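Local structure of macro domain-containing protein (7OMU) at residues A[87-92]-A[211-216]; A[216-221]-A[229-234]; A[225-230]-A[383-388]. The protein is of unassigned function but unites a DarT-family part and a macro domain in one chain, with adenosine-5-diphosphoribose bound in the macro-domain pocket. The protein carries 1 engineered substitution. All coordinates share one frame; numbering follows the deposited sequence.

Interaction 1. Residues A[87-92]-A[211-216]; sequences FQPRNP and PTFFFL
Arg90 lies against the ring of Phe215 and reaches on to the backbone of Thr212. Most of the touching is packing. Arg90 CG approaches Phe215 CE1 to 3.4 Å, and further out Phe215 CD1 sits over the centre of one guanidinium face, 3.6 Å above it. The two planes are inclined by 50°, which rules out a parallel stack. A separate apolar touch sets Pro89 CG at the ring edge of Phe213, 3.8 Å from its CD2.

The segment 87-92 links strand 82-86 to helix 92-99 in the DarT-family part of the chain; Arg90 centres an inverse gamma turn, and Asn91 is the N-cap, its OD1 accepting from Leu94 N. Facing it, residues 211-213 form a 3-10 turn.

Polar links across the contact are slight. With chi1 at -169° and an extended chain, Arg90 carries NE to Thr212 O, a weak bond of 3.1 Å bent to 126°, while NH1 is held by Glu155 O. Segment 87-92 is braced internally: Asn91 ND2 uses a lone pair of Gln88 O, and Gln88 OE1 receives Arg90 N. Beyond the pair, Phe215 stacks with Phe236 and meets Tyr95 edge to face.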
loop_
_atom_site.group_PDB
_atom_site.type_symbol
_atom_site.label_atom_id
_atom_site.label_comp_id
_atom_site.label_asym_id
_atom_site.label_seq_id
_atom_site.Cartn_x
_atom_site.Cartn_y
_atom_site.Cartn_z
ATOM N N PHE A 87 -14.049 -5.379 -1.210
ATOM C CA PHE A 87 -13.581 -5.785 -2.560
ATOM C C PHE A 87 -12.061 -5.646 -2.622
ATOM O O PHE A 87 -11.408 -6.419 -3.356
ATOM C CB PHE A 87 -14.226 -4.925 -3.647
ATOM C CG PHE A 87 -15.713 -5.113 -3.763
ATOM C CD1 PHE A 87 -16.229 -6.196 -4.452
ATOM C CD2 PHE A 87 -16.587 -4.223 -3.168
ATOM C CE1 PHE A 87 -17.596 -6.384 -4.544
ATOM C CE2 PHE A 87 -17.956 -4.413 -3.262
ATOM C CZ PHE A 87 -18.458 -5.487 -3.957
ATOM N N GLN A 88 -11.534 -4.660 -1.889
ATOM C CA GLN A 88 -10.087 -4.367 -1.772
ATOM C C GLN A 88 -9.726 -4.264 -0.296
ATOM O O GLN A 88 -10.067 -3.280 0.352
ATOM C CB GLN A 88 -9.764 -3.068 -2.513
ATOM C CG GLN A 88 -8.340 -2.585 -2.289
ATOM C CD GLN A 88 -7.343 -3.598 -2.791
ATOM O OE1 GLN A 88 -6.888 -4.477 -2.051
ATOM N NE2 GLN A 88 -7.024 -3.484 -4.071
ATOM N N PRO A 89 -9.050 -5.277 0.287
ATOM C CA PRO A 89 -8.625 -5.215 1.688
ATOM C C PRO A 89 -7.355 -4.379 1.927
ATOM O O PRO A 89 -7.180 -3.911 3.043
ATOM C CB PRO A 89 -8.352 -6.685 2.036
ATOM C CG PRO A 89 -7.916 -7.292 0.720
ATOM C CD PRO A 89 -8.694 -6.554 -0.351
ATOM N N ARG A 90 -6.502 -4.226 0.905
ATOM C CA ARG A 90 -5.275 -3.386 0.961
ATOM C C ARG A 90 -5.705 -1.921 0.848
ATOM O O ARG A 90 -5.505 -1.329 -0.235
ATOM C CB ARG A 90 -4.309 -3.800 -0.150
ATOM C CG ARG A 90 -2.916 -3.202 -0.035
ATOM C CD ARG A 90 -2.037 -3.681 -1.178
ATOM N NE ARG A 90 -0.716 -3.066 -1.196
ATOM C CZ ARG A 90 -0.457 -1.825 -1.618
ATOM N NH1 ARG A 90 -1.434 -1.040 -2.052
ATOM N NH2 ARG A 90 0.786 -1.367 -1.600
ATOM N N ASN A 91 -6.251 -1.373 1.942
ATOM C CA ASN A 91 -7.048 -0.117 1.976
ATOM C C ASN A 91 -6.757 0.657 3.264
ATOM O O ASN A 91 -6.113 0.134 4.169
ATOM C CB ASN A 91 -8.535 -0.450 1.821
ATOM C CG ASN A 91 -9.097 -1.221 2.997
ATOM O OD1 ASN A 91 -8.833 -0.897 4.152
ATOM N ND2 ASN A 91 -9.886 -2.242 2.711
ATOM N N PRO A 92 -7.227 1.923 3.393
ATOM C CA PRO A 92 -7.012 2.729 4.600
ATOM C C PRO A 92 -7.285 2.077 5.964
ATOM O O PRO A 92 -6.635 2.462 6.914
ATOM C CB PRO A 92 -8.027 3.865 4.410
ATOM C CG PRO A 92 -8.047 4.075 2.925
ATOM C CD PRO A 92 -7.942 2.681 2.352
ATOM N N PRO A 211 2.714 -11.144 1.562
ATOM C CA PRO A 211 3.038 -9.878 2.219
ATOM C C PRO A 211 2.364 -8.642 1.594
ATOM O O PRO A 211 2.168 -7.660 2.306
ATOM C CB PRO A 211 4.570 -9.781 2.066
ATOM C CG PRO A 211 5.039 -11.202 1.872
ATOM C CD PRO A 211 3.912 -11.873 1.120
ATOM N N THR A 212 2.020 -8.705 0.303
ATOM C CA THR A 212 1.543 -7.534 -0.486
ATOM C C THR A 212 0.198 -7.043 0.068
ATOM O O THR A 212 -0.062 -5.829 -0.020
ATOM C CB THR A 212 1.474 -7.841 -1.987
ATOM O OG1 THR A 212 0.376 -8.715 -2.248
ATOM C CG2 THR A 212 2.754 -8.450 -2.511
ATOM N N PHE A 213 -0.610 -7.940 0.643
ATOM C CA PHE A 213 -1.906 -7.606 1.287
ATOM C C PHE A 213 -1.674 -6.674 2.479
ATOM O O PHE A 213 -2.608 -5.950 2.834
ATOM C CB PHE A 213 -2.640 -8.860 1.763
ATOM C CG PHE A 213 -3.403 -9.598 0.694
ATOM C CD1 PHE A 213 -2.773 -10.521 -0.120
ATOM C CD2 PHE A 213 -4.758 -9.384 0.516
ATOM C CE1 PHE A 213 -3.479 -11.201 -1.099
ATOM C CE2 PHE A 213 -5.463 -10.069 -0.463
ATOM C CZ PHE A 213 -4.826 -10.984 -1.263
ATOM N N PHE A 214 -0.477 -6.691 3.071
ATOM C CA PHE A 214 -0.156 -5.990 4.339
ATOM C C PHE A 214 0.849 -4.861 4.077
ATOM O O PHE A 214 1.559 -4.461 5.025
ATOM C CB PHE A 214 0.326 -7.019 5.362
ATOM C CG PHE A 214 -0.624 -8.177 5.547
ATOM C CD1 PHE A 214 -1.661 -8.105 6.467
ATOM C CD2 PHE A 214 -0.495 -9.333 4.792
ATOM C CE1 PHE A 214 -2.533 -9.170 6.641
ATOM C CE2 PHE A 214 -1.370 -10.396 4.963
ATOM C CZ PHE A 214 -2.394 -10.311 5.880
ATOM N N PHE A 215 0.882 -4.354 2.839
ATOM C CA PHE A 215 1.751 -3.237 2.373
ATOM C C PHE A 215 3.234 -3.603 2.528
ATOM O O PHE A 215 4.078 -2.692 2.700
ATOM C CB PHE A 215 1.425 -1.948 3.135
ATOM C CG PHE A 215 -0.028 -1.562 3.083
ATOM C CD1 PHE A 215 -0.560 -0.958 1.955
ATOM C CD2 PHE A 215 -0.866 -1.825 4.150
ATOM C CE1 PHE A 215 -1.901 -0.616 1.901
ATOM C CE2 PHE A 215 -2.209 -1.489 4.090
ATOM C CZ PHE A 215 -2.722 -0.880 2.969
ATOM N N LEU A 216 3.556 -4.900 2.471
ATOM C CA LEU A 216 4.958 -5.387 2.543
ATOM C C LEU A 216 5.447 -5.649 1.125
ATOM O O LEU A 216 4.653 -5.909 0.223
ATOM C CB LEU A 216 5.032 -6.653 3.404
ATOM C CG LEU A 216 4.787 -6.462 4.899
ATOM C CD1 LEU A 216 4.781 -7.800 5.624
ATOM C CD2 LEU A 216 5.821 -5.527 5.506
#

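Interaction 2. Residues A[216-221]-A[229-234]; sequences LPNREI and LVEGDM. With APR (adenosine-5-diphosphoribose), chain C.
Arg219 and Glu231 face each other across an antiparallel pair of strands, and the arginine can be followed outward as a worked example of cross-strand pairing. Its CB starts 4.1 Å from Glu231 CB. The chain then leaves with CG anti to the backbone N (chi1 177°) and stays extended, bringing CD to 3.5 Å from Glu231 OE2. At the tip, NH1 forms a salt bridge with the same OE2, its hydrogen bond long and weak; OE2 lies at the guanidinium edge and in its plane, the carboxylate itself being turned almost perpendicular, 87° away. Ile221 CD1 rests over one guanidinium face, toward the rim, and NH2 finds a second acid in Asp395, so the guanidinium probably divides its charge between two carboxylates.

The backbone under this pair is a classic beta bulge: the amides of Asn218 and Arg219 both turn to Glu231 O, the first at 2.8 Å between Asn218 N and that oxygen, the second only weakly. At the next hydrogen-bonded pair, Ile221 with Leu229, regular geometry returns, the N-H of Ile221 meeting Leu229 O at 170°. On the face away from Arg219 and Glu231, Pro217 CB packs on Val230 CG1.

After the strand, residues 232-234 turn into the ligand pocket. Asp233 OD1 accepts a hydrogen bond from N6 of adenosine-5-diphosphoribose at 2.9 Å, and Met234 N donates to N1 at 3.1 Å, so both read one adenine edge. Arg259 bridges to Asp233 OD2, probably steadying the carboxylate. In the macro-domain sheet, strand 219-222 is outermost, while 227-231 has strand 383-386 on its other side.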
loop_
_atom_site.group_PDB
_atom_site.type_symbol
_atom_site.label_atom_id
_atom_site.label_comp_id
_atom_site.label_asym_id
_atom_site.label_seq_id
_atom_site.Cartn_x
_atom_site.Cartn_y
_atom_site.Cartn_z
ATOM N N LEU A 216 3.556 -4.900 2.471
ATOM C CA LEU A 216 4.958 -5.387 2.543
ATOM C C LEU A 216 5.447 -5.649 1.125
ATOM O O LEU A 216 4.653 -5.909 0.223
ATOM C CB LEU A 216 5.032 -6.653 3.404
ATOM C CG LEU A 216 4.787 -6.462 4.899
ATOM C CD1 LEU A 216 4.781 -7.800 5.624
ATOM C CD2 LEU A 216 5.821 -5.527 5.506
ATOM N N PRO A 217 6.774 -5.582 0.891
ATOM C CA PRO A 217 7.323 -5.787 -0.443
ATOM C C PRO A 217 7.066 -7.211 -0.952
ATOM O O PRO A 217 6.902 -8.126 -0.154
ATOM C CB PRO A 217 8.821 -5.516 -0.266
ATOM C CG PRO A 217 9.074 -5.791 1.191
ATOM C CD PRO A 217 7.818 -5.323 1.891
ATOM N N ASN A 218 7.028 -7.336 -2.276
ATOM C CA ASN A 218 6.793 -8.599 -3.019
ATOM C C ASN A 218 8.062 -9.455 -2.958
ATOM O O ASN A 218 7.956 -10.690 -3.057
ATOM C CB ASN A 218 6.378 -8.290 -4.454
ATOM C CG ASN A 218 6.175 -9.537 -5.276
ATOM O OD1 ASN A 218 7.111 -10.005 -5.923
ATOM N ND2 ASN A 218 4.967 -10.081 -5.250
ATOM N N ARG A 219 9.218 -8.815 -2.786
ATOM C CA ARG A 219 10.542 -9.477 -2.689
ATOM C C ARG A 219 11.570 -8.458 -2.193
ATOM O O ARG A 219 11.538 -7.312 -2.658
ATOM C CB ARG A 219 10.929 -10.019 -4.065
ATOM C CG ARG A 219 12.305 -10.660 -4.130
ATOM C CD ARG A 219 12.631 -10.961 -5.577
ATOM N NE ARG A 219 13.734 -11.896 -5.739
ATOM C CZ ARG A 219 14.322 -12.163 -6.901
ATOM N NH1 ARG A 219 13.904 -11.567 -8.008
ATOM N NH2 ARG A 219 15.328 -13.020 -6.953
ATOM N N GLU A 220 12.455 -8.865 -1.288
ATOM C CA GLU A 220 13.573 -8.025 -0.790
ATOM C C GLU A 220 14.859 -8.853 -0.875
ATOM O O GLU A 220 14.840 -10.010 -0.433
ATOM C CB GLU A 220 13.261 -7.538 0.626
ATOM C CG GLU A 220 14.387 -6.741 1.268
ATOM C CD GLU A 220 14.015 -5.941 2.509
ATOM O OE1 GLU A 220 12.804 -5.748 2.762
ATOM O OE2 GLU A 220 14.946 -5.496 3.223
ATOM N N ILE A 221 15.916 -8.285 -1.456
ATOM C CA ILE A 221 17.258 -8.918 -1.611
ATOM C C ILE A 221 18.260 -8.066 -0.835
ATOM O O ILE A 221 18.550 -6.964 -1.305
ATOM C CB ILE A 221 17.638 -9.017 -3.102
ATOM C CG1 ILE A 221 16.544 -9.700 -3.921
ATOM C CG2 ILE A 221 18.989 -9.693 -3.285
ATOM C CD1 ILE A 221 16.738 -9.587 -5.414
ATOM N N LEU A 229 17.668 -4.521 -2.374
ATOM C CA LEU A 229 16.828 -4.356 -3.580
ATOM C C LEU A 229 15.411 -4.786 -3.219
ATOM O O LEU A 229 15.273 -5.766 -2.471
ATOM C CB LEU A 229 17.391 -5.226 -4.701
ATOM C CG LEU A 229 18.877 -5.045 -4.995
ATOM C CD1 LEU A 229 19.296 -5.969 -6.123
ATOM C CD2 LEU A 229 19.205 -3.597 -5.338
ATOM N N VAL A 230 14.400 -4.086 -3.729
ATOM C CA VAL A 230 12.985 -4.290 -3.313
ATOM C C VAL A 230 12.085 -4.254 -4.551
ATOM O O VAL A 230 12.080 -3.214 -5.241
ATOM C CB VAL A 230 12.576 -3.223 -2.280
ATOM C CG1 VAL A 230 11.156 -3.433 -1.790
ATOM C CG2 VAL A 230 13.543 -3.156 -1.103
ATOM N N GLU A 231 11.382 -5.355 -4.831
ATOM C CA GLU A 231 10.148 -5.358 -5.656
ATOM C C GLU A 231 9.004 -4.897 -4.749
ATOM O O GLU A 231 8.690 -5.623 -3.793
ATOM C CB GLU A 231 9.834 -6.746 -6.218
ATOM C CG GLU A 231 10.694 -7.171 -7.391
ATOM C CD GLU A 231 10.440 -8.597 -7.872
ATOM O OE1 GLU A 231 9.302 -9.087 -7.707
ATOM O OE2 GLU A 231 11.381 -9.230 -8.407
ATOM N N GLY A 232 8.423 -3.727 -5.011
ATOM C CA GLY A 232 7.300 -3.205 -4.212
ATOM C C GLY A 232 6.969 -1.759 -4.533
ATOM O O GLY A 232 7.436 -1.254 -5.579
ATOM N N ASP A 233 6.182 -1.134 -3.652
ATOM C CA ASP A 233 5.720 0.276 -3.744
ATOM C C ASP A 233 6.577 1.135 -2.812
ATOM O O ASP A 233 6.513 0.926 -1.596
ATOM C CB ASP A 233 4.240 0.386 -3.381
ATOM C CG ASP A 233 3.601 1.680 -3.841
ATOM O OD1 ASP A 233 4.348 2.636 -4.124
ATOM O OD2 ASP A 233 2.351 1.717 -3.908
ATOM N N MET A 234 7.352 2.056 -3.383
ATOM C CA MET A 234 8.277 2.966 -2.659
ATOM C C MET A 234 7.510 3.756 -1.590
ATOM O O MET A 234 8.061 3.944 -0.489
ATOM C CB MET A 234 8.921 3.946 -3.644
ATOM C CG MET A 234 9.962 4.844 -3.014
ATOM S SD MET A 234 10.855 5.802 -4.250
ATOM C CE MET A 234 9.537 6.856 -4.849
HETATM N N1 APR C . 7.743 1.916 -6.457
HETATM C C2 APR C . 8.911 1.553 -7.004
HETATM N N3 APR C . 9.350 1.728 -8.250
HETATM C C4 APR C . 8.427 2.365 -8.990
HETATM C C5 APR C . 7.184 2.796 -8.574
HETATM C C6 APR C . 6.833 2.553 -7.231
HETATM N N6 APR C . 5.670 2.910 -6.690
HETATM N N7 APR C . 6.514 3.413 -9.624
HETATM C C8 APR C . 7.347 3.347 -10.637
HETATM N N9 APR C . 8.528 2.714 -10.310
HETATM C "C1'" APR C . 9.683 2.457 -11.173
HETATM C "C2'" APR C . 9.330 2.258 -12.646
HETATM O "O2'" APR C . 9.133 0.891 -12.940
HETATM C "C3'" APR C . 10.537 2.849 -13.388
HETATM O "O3'" APR C . 11.325 1.821 -13.974
HETATM O "O4'" APR C . 10.527 3.580 -11.117
HETATM C "C4'" APR C . 11.326 3.632 -12.324
HETATM C "C5'" APR C . 11.643 5.074 -12.657
HETATM O "O5'" APR C . 10.410 5.836 -12.839
HETATM P PA APR C . 10.287 7.007 -13.943
HETATM O O1A APR C . 9.377 8.074 -13.429
HETATM O O2A APR C . 9.961 6.407 -15.271
HETATM O O3A APR C . 11.783 7.601 -13.987
HETATM P PB APR C . 12.803 8.019 -15.159
HETATM O O1B APR C . 12.999 6.839 -16.052
HETATM O O2B APR C . 14.016 8.634 -14.542
HETATM O O5D APR C . 11.962 9.150 -15.938
HETATM C C5D APR C . 11.982 10.529 -15.466
HETATM O O4D APR C . 9.673 10.905 -16.064
HETATM O O1D APR C . 9.135 10.814 -13.824
HETATM C C1D APR C . 9.120 11.616 -14.948
HETATM O O2D APR C . 9.314 14.066 -14.576
HETATM C C2D APR C . 10.014 12.847 -14.728
HETATM O O3D APR C . 10.430 13.597 -17.025
HETATM C C3D APR C . 10.955 12.856 -15.932
HETATM C C4D APR C . 11.023 11.365 -16.280
#

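Interaction 3. Residues A[225-230]-A[383-388]; sequences QNLSLV and VQIYLP. With APR (adenosine-5-diphosphoribose), chain C.
Asn226 O accepts from Val383 N at 2.9 Å, nearly straight at 169°, although the donor stands well above the carbonyl plane. This bond opens a parallel pairing in which donors alternate between the strands: Ser228 N goes to Val383 O, Ile385 N to Ser228 O, Val230 N to Ile385 O, and Leu387 N to Val230 O. The axes of the two short strand segments are inclined by 29°, yet the register holds from Leu227 opposite Val383 to Val230 opposite Tyr386.

Side chains sort to the two faces of the sheet. On one, Leu227 CG lies anti to its amide nitrogen (chi1 -165°), which brings CD1 against Val383 CG1 and within 4.0 Å of Ile385 CD1. Leu229 runs alongside Ile385, its CD2 3.9 Å from Ile385 CB, and helix 365-376 packs over Ile385 through Met372 and Cys373.

On the other face, Val230 sits over the Tyr386 ring in a CH-pi contact, CB 3.8 Å from the ring centroid, and so hinders the ring from turning, while its CG2 leans on Gln384 CB. Tyr386 OH donates to Gln384 OE1 at 2.9 Å, which fixes where the hydroxyl end sits and occupies that amide oxygen.

Tyr386 CB is 3.7 Å from C2 of adenosine-5-diphosphoribose, and Pro388 CB packs beside a ribose hydroxyl, O3'. Neighbouring parallel strands whose C-terminal ends run into loops lining the ligand pocket are characteristic of the macro domain, an alpha/beta fold built on a mixed sheet.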
loop_
_atom_site.group_PDB
_atom_site.type_symbol
_atom_site.label_atom_id
_atom_site.label_comp_id
_atom_site.label_asym_id
_atom_site.label_seq_id
_atom_site.Cartn_x
_atom_site.Cartn_y
_atom_site.Cartn_z
ATOM N N GLN A 225 24.296 -4.868 5.080
ATOM C CA GLN A 225 23.515 -4.583 6.317
ATOM C C GLN A 225 22.463 -3.497 6.039
ATOM O O GLN A 225 21.367 -3.575 6.629
ATOM C CB GLN A 225 24.446 -4.128 7.446
ATOM C CG GLN A 225 24.985 -5.264 8.301
ATOM C CD GLN A 225 24.034 -5.641 9.412
ATOM O OE1 GLN A 225 22.909 -6.081 9.174
ATOM N NE2 GLN A 225 24.484 -5.483 10.649
ATOM N N ASN A 226 22.789 -2.525 5.181
ATOM C CA ASN A 226 22.001 -1.283 4.967
ATOM C C ASN A 226 21.290 -1.301 3.614
ATOM O O ASN A 226 20.129 -0.853 3.565
ATOM C CB ASN A 226 22.893 -0.048 5.053
ATOM C CG ASN A 226 23.435 0.154 6.449
ATOM O OD1 ASN A 226 22.965 -0.480 7.390
ATOM N ND2 ASN A 226 24.409 1.038 6.591
ATOM N N LEU A 227 21.974 -1.761 2.564
ATOM C CA LEU A 227 21.458 -1.749 1.168
ATOM C C LEU A 227 20.658 -3.028 0.912
ATOM O O LEU A 227 21.133 -4.112 1.299
ATOM C CB LEU A 227 22.633 -1.633 0.192
ATOM C CG LEU A 227 22.265 -1.261 -1.241
ATOM C CD1 LEU A 227 21.582 0.097 -1.287
ATOM C CD2 LEU A 227 23.495 -1.275 -2.134
ATOM N N SER A 228 19.478 -2.892 0.304
ATOM C CA SER A 228 18.674 -4.025 -0.217
ATOM C C SER A 228 17.890 -3.579 -1.456
ATOM O O SER A 228 17.566 -2.380 -1.572
ATOM C CB SER A 228 17.786 -4.630 0.850
ATOM O OG SER A 228 16.874 -3.679 1.368
ATOM N N LEU A 229 17.668 -4.521 -2.374
ATOM C CA LEU A 229 16.828 -4.356 -3.580
ATOM C C LEU A 229 15.411 -4.786 -3.219
ATOM O O LEU A 229 15.273 -5.766 -2.471
ATOM C CB LEU A 229 17.391 -5.226 -4.701
ATOM C CG LEU A 229 18.877 -5.045 -4.995
ATOM C CD1 LEU A 229 19.296 -5.969 -6.123
ATOM C CD2 LEU A 229 19.205 -3.597 -5.338
ATOM N N VAL A 230 14.400 -4.086 -3.729
ATOM C CA VAL A 230 12.985 -4.290 -3.313
ATOM C C VAL A 230 12.085 -4.254 -4.551
ATOM O O VAL A 230 12.080 -3.214 -5.241
ATOM C CB VAL A 230 12.576 -3.223 -2.280
ATOM C CG1 VAL A 230 11.156 -3.433 -1.790
ATOM C CG2 VAL A 230 13.543 -3.156 -1.103
ATOM N N VAL A 383 18.947 1.772 3.238
ATOM C CA VAL A 383 18.752 2.208 1.825
ATOM C C VAL A 383 18.031 1.092 1.069
ATOM O O VAL A 383 18.511 -0.058 1.101
ATOM C CB VAL A 383 20.088 2.551 1.146
ATOM C CG1 VAL A 383 19.895 2.869 -0.326
ATOM C CG2 VAL A 383 20.799 3.693 1.850
ATOM N N GLN A 384 16.927 1.434 0.404
ATOM C CA GLN A 384 16.159 0.503 -0.458
ATOM C C GLN A 384 16.195 1.020 -1.900
ATOM O O GLN A 384 15.600 2.075 -2.169
ATOM C CB GLN A 384 14.731 0.369 0.064
ATOM C CG GLN A 384 14.662 -0.217 1.460
ATOM C CD GLN A 384 13.247 -0.469 1.912
ATOM O OE1 GLN A 384 12.303 0.169 1.451
ATOM N NE2 GLN A 384 13.095 -1.405 2.834
ATOM N N ILE A 385 16.904 0.315 -2.779
ATOM C CA ILE A 385 16.825 0.532 -4.249
ATOM C C ILE A 385 15.610 -0.254 -4.737
ATOM O O ILE A 385 15.586 -1.492 -4.559
ATOM C CB ILE A 385 18.126 0.114 -4.958
ATOM C CG1 ILE A 385 19.310 0.961 -4.490
ATOM C CG2 ILE A 385 17.953 0.178 -6.465
ATOM C CD1 ILE A 385 20.633 0.567 -5.108
ATOM N N TYR A 386 14.623 0.447 -5.296
ATOM C CA TYR A 386 13.336 -0.139 -5.743
ATOM C C TYR A 386 13.456 -0.503 -7.219
ATOM O O TYR A 386 13.518 0.414 -8.070
ATOM C CB TYR A 386 12.177 0.804 -5.422
ATOM C CG TYR A 386 11.599 0.550 -4.055
ATOM C CD1 TYR A 386 12.165 1.106 -2.918
ATOM C CD2 TYR A 386 10.523 -0.304 -3.897
ATOM C CE1 TYR A 386 11.655 0.845 -1.657
ATOM C CE2 TYR A 386 9.994 -0.570 -2.645
ATOM C CZ TYR A 386 10.565 0.001 -1.521
ATOM O OH TYR A 386 10.043 -0.280 -0.295
ATOM N N LEU A 387 13.490 -1.811 -7.489
ATOM C CA LEU A 387 13.643 -2.385 -8.851
ATOM C C LEU A 387 12.483 -1.926 -9.728
ATOM O O LEU A 387 11.354 -1.782 -9.255
ATOM C CB LEU A 387 13.681 -3.915 -8.772
ATOM C CG LEU A 387 14.838 -4.521 -7.978
ATOM C CD1 LEU A 387 14.730 -6.039 -7.947
ATOM C CD2 LEU A 387 16.185 -4.088 -8.541
ATOM N N PRO A 388 12.735 -1.721 -11.039
ATOM C CA PRO A 388 11.704 -1.287 -11.976
ATOM C C PRO A 388 10.670 -2.400 -12.167
ATOM O O PRO A 388 11.082 -3.542 -12.292
ATOM C CB PRO A 388 12.488 -1.034 -13.271
ATOM C CG PRO A 388 13.663 -1.980 -13.174
ATOM C CD PRO A 388 14.023 -1.968 -11.705
HETATM N N1 APR C . 7.743 1.916 -6.457
HETATM C C2 APR C . 8.911 1.553 -7.004
HETATM N N3 APR C . 9.350 1.728 -8.250
HETATM C C4 APR C . 8.427 2.365 -8.990
HETATM C C5 APR C . 7.184 2.796 -8.574
HETATM C C6 APR C . 6.833 2.553 -7.231
HETATM N N6 APR C . 5.670 2.910 -6.690
HETATM N N7 APR C . 6.514 3.413 -9.624
HETATM C C8 APR C . 7.347 3.347 -10.637
HETATM N N9 APR C . 8.528 2.714 -10.310
HETATM C "C1'" APR C . 9.683 2.457 -11.173
HETATM C "C2'" APR C . 9.330 2.258 -12.646
HETATM O "O2'" APR C . 9.133 0.891 -12.940
HETATM C "C3'" APR C . 10.537 2.849 -13.388
HETATM O "O3'" APR C . 11.325 1.821 -13.974
HETATM O "O4'" APR C . 10.527 3.580 -11.117
HETATM C "C4'" APR C . 11.326 3.632 -12.324
HETATM C "C5'" APR C . 11.643 5.074 -12.657
HETATM O "O5'" APR C . 10.410 5.836 -12.839
HETATM P PA APR C . 10.287 7.007 -13.943
HETATM O O1A APR C . 9.377 8.074 -13.429
HETATM O O2A APR C . 9.961 6.407 -15.271
HETATM O O3A APR C . 11.783 7.601 -13.987
HETATM P PB APR C . 12.803 8.019 -15.159
HETATM O O1B APR C . 12.999 6.839 -16.052
HETATM O O2B APR C . 14.016 8.634 -14.542
HETATM O O5D APR C . 11.962 9.150 -15.938
HETATM C C5D APR C . 11.982 10.529 -15.466
HETATM O O4D APR C . 9.673 10.905 -16.064
HETATM O O1D APR C . 9.135 10.814 -13.824
HETATM C C1D APR C . 9.120 11.616 -14.948
HETATM O O2D APR C . 9.314 14.066 -14.576
HETATM C C2D APR C . 10.014 12.847 -14.728
HETATM O O3D APR C . 10.430 13.597 -17.025
HETATM C C3D APR C . 10.955 12.856 -15.932
HETATM C C4D APR C . 11.023 11.365 -16.280
#

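How the interactions relate
Along the chain interaction 1 closes before the other two open, sharing Leu216 with interaction 2; interactions 2 and 3 overlap on strand 227-231. Their centres are about 8 Å apart, they have Leu229 and Val230 in common, and they place that strand between strands 219-222 and 383-386 of one mixed sheet. Both touch adenosine-5-diphosphoribose. Interaction 1 belongs to the DarT-family part, its centre about 14 Å from that of interaction 2 and about 21 Å from that of interaction 3. It nevertheless touches interaction 2, where Pro211 packs on Pro217 and Arg90 comes near Asp233. The three thus trace a continuous path from one part of the protein to the ligand pocket of the other.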